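Local coordinates for Baccell_00875 (Bacteroides cellulosilyticus DSM 14838, PDB 5NO8), which is a polysaccharide lyase that probably removes L-rhamnose caps linked to glucuronic acid in complex arabinogalactan proteins, at residues 27-32 against 43-48; 50-55 against 178-183; 120-125 against 238-243. One frame throughout, in Å; residues are numbered along the deposited sequence. Where two conformers were deposited one is given.

Contact 1: 27-32 against 43-48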
# COMPACT_ATOMS: atom_id res chain seq x y z
N PHE A 27 4.60 15.05 25.09
CA PHE A 27 4.94 15.86 23.91
C PHE A 27 3.72 16.66 23.48
O PHE A 27 3.00 16.28 22.55
CB PHE A 27 5.42 14.99 22.75
CG PHE A 27 6.63 14.17 23.06
CD1 PHE A 27 6.50 12.90 23.62
CD2 PHE A 27 7.90 14.64 22.77
CE1 PHE A 27 7.61 12.13 23.91
CE2 PHE A 27 9.03 13.87 23.05
CZ PHE A 27 8.89 12.62 23.62
N PRO A 28 3.47 17.80 24.15
CA PRO A 28 2.30 18.59 23.79
C PRO A 28 2.30 19.11 22.34
O PRO A 28 3.33 19.49 21.79
CB PRO A 28 2.33 19.79 24.77
CG PRO A 28 3.63 19.71 25.46
CD PRO A 28 4.18 18.33 25.33
N VAL A 29 1.11 19.14 21.75
CA VAL A 29 0.96 19.68 20.43
C VAL A 29 1.13 21.20 20.47
O VAL A 29 0.56 21.87 21.35
CB VAL A 29 -0.43 19.33 19.85
CG1 VAL A 29 -0.58 19.96 18.48
CG2 VAL A 29 -0.61 17.82 19.75
N GLU A 30 1.90 21.71 19.52
CA GLU A 30 2.03 23.13 19.27
C GLU A 30 1.70 23.42 17.81
O GLU A 30 1.89 22.57 16.93
CB GLU A 30 3.44 23.62 19.61
CG GLU A 30 3.80 23.41 21.08
CD GLU A 30 5.13 24.04 21.50
OE1 GLU A 30 6.09 24.03 20.71
OE2 GLU A 30 5.21 24.53 22.65
N MET A 31 1.19 24.61 17.56
CA MET A 31 0.71 24.95 16.24
C MET A 31 0.95 26.40 15.90
O MET A 31 1.10 27.21 16.79
CB MET A 31 -0.78 24.62 16.11
CG MET A 31 -1.56 24.63 17.42
SD MET A 31 -3.34 24.60 17.18
CE MET A 31 -3.44 23.00 16.50
N ARG A 32 1.03 26.68 14.62
CA ARG A 32 0.95 28.03 14.09
C ARG A 32 -0.31 28.08 13.24
O ARG A 32 -0.54 27.19 12.40
CB ARG A 32 2.16 28.38 13.24
N LEU A 43 2.20 22.17 12.53
CA LEU A 43 1.77 21.35 13.65
C LEU A 43 3.01 20.60 14.08
O LEU A 43 3.58 19.84 13.29
CB LEU A 43 0.67 20.38 13.20
CG LEU A 43 -0.44 19.99 14.16
CD1 LEU A 43 -1.51 19.22 13.39
CD2 LEU A 43 0.09 19.14 15.30
N THR A 44 3.46 20.85 15.30
CA THR A 44 4.68 20.26 15.83
C THR A 44 4.44 19.70 17.21
O THR A 44 3.41 19.97 17.83
CB THR A 44 5.83 21.30 15.93
OG1 THR A 44 7.02 20.65 16.35
CG2 THR A 44 5.50 22.35 16.94
N LEU A 45 5.39 18.89 17.68
CA LEU A 45 5.28 18.29 19.00
C LEU A 45 6.43 18.82 19.85
O LEU A 45 7.61 18.68 19.48
CB LEU A 45 5.31 16.78 18.90
CG LEU A 45 4.15 16.16 18.10
CD1 LEU A 45 4.35 14.68 17.94
CD2 LEU A 45 2.82 16.43 18.80
N LYS A 46 6.07 19.46 20.96
CA LYS A 46 7.08 20.06 21.84
C LYS A 46 7.94 18.96 22.43
O LYS A 46 7.43 18.00 22.99
CB LYS A 46 6.42 20.85 22.95
CG LYS A 46 7.38 21.74 23.71
CD LYS A 46 6.84 22.00 25.10
CE LYS A 46 7.80 22.85 25.91
NZ LYS A 46 7.08 23.32 27.13
N GLY A 47 9.26 19.09 22.27
CA GLY A 47 10.18 18.08 22.77
C GLY A 47 10.63 17.06 21.75
O GLY A 47 11.45 16.20 22.05
N ASP A 48 10.09 17.14 20.53
CA ASP A 48 10.63 16.41 19.41
C ASP A 48 11.94 17.09 19.04
O ASP A 48 11.91 18.21 18.51
CB ASP A 48 9.67 16.45 18.21
CG ASP A 48 10.19 15.70 17.00
OD1 ASP A 48 11.26 15.05 17.09
OD2 ASP A 48 9.53 15.79 15.93

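Contact 2: 50-55 against 178-183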
# COMPACT_ATOMS: atom_id res chain seq x y z
N ARG A 50 13.87 16.47 16.61
CA ARG A 50 13.92 16.66 15.18
C ARG A 50 13.03 17.80 14.67
O ARG A 50 13.15 18.17 13.51
CB ARG A 50 13.60 15.35 14.46
CG ARG A 50 14.55 14.21 14.83
CD ARG A 50 14.10 12.87 14.27
NE ARG A 50 15.17 11.87 14.38
CZ ARG A 50 15.48 11.19 15.49
NH1 ARG A 50 14.82 11.39 16.62
NH2 ARG A 50 16.48 10.30 15.46
N SER A 51 12.14 18.31 15.52
CA SER A 51 11.29 19.47 15.23
C SER A 51 10.47 19.29 13.93
O SER A 51 10.32 20.21 13.13
CB SER A 51 12.14 20.75 15.16
OG SER A 51 12.75 21.00 16.41
N MET A 52 9.96 18.09 13.74
CA MET A 52 9.21 17.79 12.52
C MET A 52 7.91 18.61 12.44
O MET A 52 7.23 18.81 13.45
CB MET A 52 8.88 16.30 12.53
CG MET A 52 7.92 15.89 11.46
SD MET A 52 7.88 14.11 11.41
CE MET A 52 6.55 14.02 10.23
N ASN A 53 7.59 19.05 11.24
CA ASN A 53 6.28 19.62 10.91
C ASN A 53 5.42 18.50 10.34
O ASN A 53 5.80 17.89 9.35
CB ASN A 53 6.42 20.73 9.88
CG ASN A 53 5.12 21.50 9.65
OD1 ASN A 53 4.08 21.22 10.26
ND2 ASN A 53 5.19 22.49 8.78
N TRP A 54 4.32 18.21 11.00
CA TRP A 54 3.47 17.08 10.62
C TRP A 54 2.56 17.38 9.45
O TRP A 54 1.94 16.45 8.89
CB TRP A 54 2.69 16.58 11.83
CG TRP A 54 3.61 15.95 12.81
CD1 TRP A 54 4.34 16.57 13.80
CD2 TRP A 54 3.98 14.57 12.86
NE1 TRP A 54 5.10 15.66 14.47
CE2 TRP A 54 4.90 14.42 13.92
CE3 TRP A 54 3.59 13.44 12.14
CZ2 TRP A 54 5.45 13.18 14.25
CZ3 TRP A 54 4.12 12.22 12.48
CH2 TRP A 54 5.05 12.10 13.52
N VAL A 55 2.50 18.64 9.03
CA VAL A 55 1.78 19.02 7.81
C VAL A 55 2.69 19.54 6.70
O VAL A 55 3.80 20.05 6.95
CB VAL A 55 0.62 20.02 8.06
CG1 VAL A 55 -0.41 19.44 9.01
CG2 VAL A 55 1.08 21.37 8.58
N ALA A 178 -0.09 8.51 12.18
CA ALA A 178 1.01 9.01 11.40
C ALA A 178 2.33 8.62 12.05
O ALA A 178 2.68 9.11 13.11
CB ALA A 178 0.88 10.51 11.25
N ILE A 179 3.03 7.70 11.40
CA ILE A 179 4.26 7.13 11.92
C ILE A 179 5.44 7.76 11.22
O ILE A 179 5.56 7.69 10.00
CB ILE A 179 4.27 5.60 11.75
CG1 ILE A 179 3.10 4.95 12.49
CG2 ILE A 179 5.60 5.01 12.19
CD1 ILE A 179 3.08 5.14 13.98
N ARG A 180 6.30 8.44 11.96
CA ARG A 180 7.51 9.00 11.39
C ARG A 180 8.27 7.91 10.66
O ARG A 180 8.39 6.78 11.16
CB ARG A 180 8.40 9.61 12.48
CG ARG A 180 9.53 10.49 11.95
CD ARG A 180 10.53 10.74 13.06
NE ARG A 180 9.89 11.25 14.28
CZ ARG A 180 9.83 12.52 14.67
NH1 ARG A 180 10.39 13.50 13.99
NH2 ARG A 180 9.18 12.80 15.79
N MET A 181 8.73 8.21 9.46
CA MET A 181 9.19 7.14 8.55
C MET A 181 10.41 6.37 9.09
O MET A 181 10.53 5.15 8.86
CB MET A 181 9.43 7.67 7.13
CG MET A 181 8.17 8.24 6.47
SD MET A 181 8.47 8.67 4.77
CE MET A 181 6.88 9.34 4.27
N GLY A 182 11.26 7.05 9.85
CA GLY A 182 12.38 6.38 10.53
C GLY A 182 12.02 5.63 11.79
O GLY A 182 12.90 5.10 12.45
N ASP A 183 10.75 5.65 12.16
CA ASP A 183 10.23 5.02 13.37
C ASP A 183 10.61 5.70 14.68
O ASP A 183 10.29 5.18 15.73
CB ASP A 183 10.56 3.52 13.44
CG ASP A 183 9.65 2.76 14.40
OD1 ASP A 183 8.42 2.92 14.29
OD2 ASP A 183 10.15 2.04 15.28

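Contact 3: 120-125 against 238-243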
# COMPACT_ATOMS: atom_id res chain seq x y z
N GLN A 120 -4.51 18.90 28.03
CA GLN A 120 -3.52 17.89 28.50
C GLN A 120 -2.55 17.55 27.38
O GLN A 120 -2.29 16.37 27.13
CB GLN A 120 -4.20 16.58 28.93
CG GLN A 120 -5.50 16.67 29.72
CD GLN A 120 -5.28 16.92 31.20
OE1 GLN A 120 -5.91 17.80 31.78
NE2 GLN A 120 -4.41 16.12 31.82
N GLY A 121 -2.10 18.56 26.65
CA GLY A 121 -1.17 18.37 25.52
C GLY A 121 -1.77 17.92 24.19
O GLY A 121 -1.06 17.86 23.19
N ASP A 122 -3.05 17.59 24.15
CA ASP A 122 -3.68 17.15 22.91
C ASP A 122 -4.50 18.27 22.30
O ASP A 122 -5.18 19.02 23.02
CB ASP A 122 -4.53 15.94 23.19
CG ASP A 122 -3.70 14.75 23.75
OD1 ASP A 122 -2.43 14.79 23.82
OD2 ASP A 122 -4.33 13.77 24.11
N LEU A 123 -4.44 18.37 20.98
CA LEU A 123 -5.25 19.33 20.25
C LEU A 123 -6.63 18.69 20.05
O LEU A 123 -6.73 17.61 19.48
CB LEU A 123 -4.63 19.64 18.90
CG LEU A 123 -5.49 20.35 17.86
CD1 LEU A 123 -5.96 21.73 18.31
CD2 LEU A 123 -4.78 20.36 16.51
N VAL A 124 -7.67 19.38 20.52
CA VAL A 124 -9.03 18.96 20.30
C VAL A 124 -9.65 19.99 19.37
O VAL A 124 -9.60 21.18 19.65
CB VAL A 124 -9.80 18.85 21.62
CG1 VAL A 124 -11.21 18.37 21.36
CG2 VAL A 124 -9.07 17.89 22.59
N GLU A 125 -10.14 19.55 18.22
CA GLU A 125 -10.83 20.42 17.28
C GLU A 125 -12.25 19.98 17.11
O GLU A 125 -12.51 18.79 16.90
CB GLU A 125 -10.17 20.33 15.91
CG GLU A 125 -8.71 20.64 15.89
CD GLU A 125 -8.28 21.02 14.49
OE1 GLU A 125 -8.35 20.14 13.59
OE2 GLU A 125 -7.96 22.22 14.24
N HIS A 238 -9.28 14.41 18.22
CA HIS A 238 -8.12 14.71 19.06
C HIS A 238 -6.87 14.38 18.26
O HIS A 238 -6.81 13.29 17.68
CB HIS A 238 -8.12 13.80 20.26
CG HIS A 238 -9.15 14.12 21.27
ND1 HIS A 238 -8.86 14.17 22.61
CD2 HIS A 238 -10.46 14.42 21.16
CE1 HIS A 238 -9.95 14.47 23.29
NE2 HIS A 238 -10.95 14.61 22.44
N VAL A 239 -5.91 15.31 18.24
CA VAL A 239 -4.61 15.14 17.63
C VAL A 239 -3.56 15.14 18.73
O VAL A 239 -3.58 16.00 19.60
CB VAL A 239 -4.34 16.24 16.60
CG1 VAL A 239 -2.95 16.09 16.01
CG2 VAL A 239 -5.40 16.21 15.52
N PHE A 240 -2.70 14.13 18.74
CA PHE A 240 -1.87 13.88 19.93
C PHE A 240 -0.61 13.10 19.58
O PHE A 240 -0.56 12.35 18.62
CB PHE A 240 -2.65 13.08 20.98
CG PHE A 240 -3.19 11.78 20.46
CD1 PHE A 240 -4.45 11.74 19.84
CD2 PHE A 240 -2.47 10.59 20.55
CE1 PHE A 240 -4.97 10.56 19.34
CE2 PHE A 240 -2.98 9.40 20.03
CZ PHE A 240 -4.23 9.38 19.43
N ALA A 241 0.39 13.29 20.42
CA ALA A 241 1.64 12.57 20.31
C ALA A 241 1.46 11.17 20.89
O ALA A 241 0.71 10.97 21.84
CB ALA A 241 2.72 13.30 21.10
N HIS A 242 2.17 10.21 20.33
CA HIS A 242 2.21 8.87 20.87
C HIS A 242 3.52 8.18 20.58
O HIS A 242 4.34 8.66 19.81
CB HIS A 242 0.98 8.04 20.42
CG HIS A 242 1.00 7.66 18.98
ND1 HIS A 242 1.75 6.61 18.49
CD2 HIS A 242 0.38 8.21 17.90
CE1 HIS A 242 1.56 6.51 17.19
NE2 HIS A 242 0.75 7.48 16.80
N ASN A 243 3.73 7.06 21.23
CA ASN A 243 5.01 6.34 21.18
C ASN A 243 5.04 5.09 20.34
O ASN A 243 6.02 4.36 20.38
CB ASN A 243 5.46 6.04 22.61
CG ASN A 243 5.99 7.26 23.31
OD1 ASN A 243 6.67 8.10 22.70
ND2 ASN A 243 5.67 7.38 24.60
O HOH W 1 0.45 15.38 22.50
O HOH W 2 -0.22 12.32 24.00

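Contact 1: 27-32 against 43-48
Phe27 turns the edge of its ring to the backbone of Gly47: the CE2 corner lies 3.5 Å from Gly47 O, and the amide of Asp48 also sits near the ring plane. Because CG lies anti to the carbonyl carbon (chi1 -60°), the ring leans back along the chain and meets the loop beyond the opposite strand. Pro28 and Lys46 come next, with Pro28 CG 3.9 Å from Lys46 CB. The same lysine also passes the carboxylate of Glu30 at a slant. Glu30 OE2 rests 3.7 Å from Lys46 CG, while the charged ends stay apart, OE2 to NZ being 5.0 Å; the lysine methylenes therefore make the contact and no salt bridge forms, though the opposite charges probably still attract weakly.

These residues belong to a beta hairpin, whose strands 29-33 and 40-45 run antiparallel. Glu30 and Thr44 form the hydrogen-bonded pair: Glu30 N reaches Thr44 O at 2.9 Å, and Thr44 N returns to Glu30 O at 2.8 Å, both nearly straight. A third bond, from Lys46 N to Pro28 O, prolongs the ladder past the strands. Side chains alternate. Glu30 and Thr44 share one face, Thr44 CG2 lying 3.6 Å from Glu30 CB, while Val29, Met31, Leu43 and Leu45 take the other, which packs against the larger sheet through Leu123 and Ala241. On that apolar face Val29 directs one methyl to each leucine neighbour, CG2 lying 3.8 Å from Leu45 CD2 and CG1 meeting the CD2 branch of Leu43. After Leu45 the chain folds into a type II turn closed by Asp48 N on Leu45 O, and Gly47 occupies its third position with a positive phi of 97°, where a side chain would press on the preceding carbonyl and on the Phe27 ring.

Contact 2: 50-55 against 178-183
Met52 carries CG anti to its amide nitrogen (chi1 170°) and stays extended to CE, whereas Arg180 bends at chi3 (-52°); the two chains run antiparallel alongside one another. Met52 SD lies over the guanidinium, 3.7 Å from Arg180 NH1, and Met52 CB approaches that nitrogen to 3.5 Å. Arg50 adds CB and CD beside the same NH1. Beyond the sulfur, Met52 CE rests on a face of the Trp54 indole, offset toward the rim. The indole stands steeply to the guanidinium, the planes 74° apart, with CZ2 4.1 Å from Arg180 NH2. Its far corner, CZ3, meets Ala178 at both CB (3.9 Å) and O. With an alanine in place of Trp54, Met52 CE and Ala178 CB would probably lose their shared apolar surface and a gap would open beside Arg180. The cationic head has polar partners too: NE bonds to Phe184 O, NH1 to Asn160 O, and NH2 to Pro186 O and, in a salt bridge, Asp48 OD2. The result is a buried arginine clasped by a carboxylate, carbonyls and apolar side chains, where strand 175-180 of an eight-stranded antiparallel sheet ends in a type I turn and the 50-55 loop packs over it.

Contact 3: 120-125 against 238-243
Backbone bonding between Leu123 and Val239 joins the two central strands of an eight-stranded antiparallel sheet, 122-131 and 232-242. Val239 N gives a short, nearly straight bond of 2.7 Å to Leu123 O. Leu123 N answers toward Val239 O at 2.9 Å with a more bent approach. His238 CA adds a CA-H...O contact of 3.2 Å to Leu123 O, so that oxygen is approached twice.

Water carries the pairing farther. One molecule accepts from Ala241 N at 2.9 Å and also bonds to Gly121 O; a second bonds to Ala241 O and, weakly, to Asp122 OD1.

Among apolar contacts, Val124 and His238 project together from the same face of the sheet. The CG2 methyl of Val124 sits over the imidazole, 3.6 Å from the ring centroid and only 11° off its normal, a CH-pi contact. Having CG2 anti to the carbonyl carbon while CG1 is anti to the amide nitrogen lets one branch cover the ring and the other pass its NE2 side. Leu123 and Val239 match this alignment on the opposite face of the sheet, CB to CB 4.1 Å.

Of the charged groups, Asp122 touches across the contact: its OD1 meets Phe240 CB at 3.3 Å while OD2 forms a salt bridge with Lys255. That lysine also makes a weak hydrogen bond to His238 ND1. Direct pairing thus gives way to water bridges as the strands part, and Lys255 probably helps to keep the Asp122 carboxylate ionised beside the apolar Phe240.

How the contacts relate
Contact 1 touches both others at the corner of a triangle, its centre about 9 Å from that of contact 3 and about 11 Å from that of contact 2. The hairpin joins the turn leading into strand 122-131 where Val29 N meets Gly121 O at 2.9 Å, a probable hydrogen bond. It joins the 50-55 loop through Leu43 O and Trp54 N, also 2.9 Å apart and probably bonded, and Asp48 OD2 forms a salt bridge of 3.0 Å with Arg180 NH2. Contacts 2 and 3, centres about 15 Å apart, reach the same sheet and touch where Ile179 CD1 packs 3.8 Å from His242 CE1. No ligand or metal takes part in any of the three.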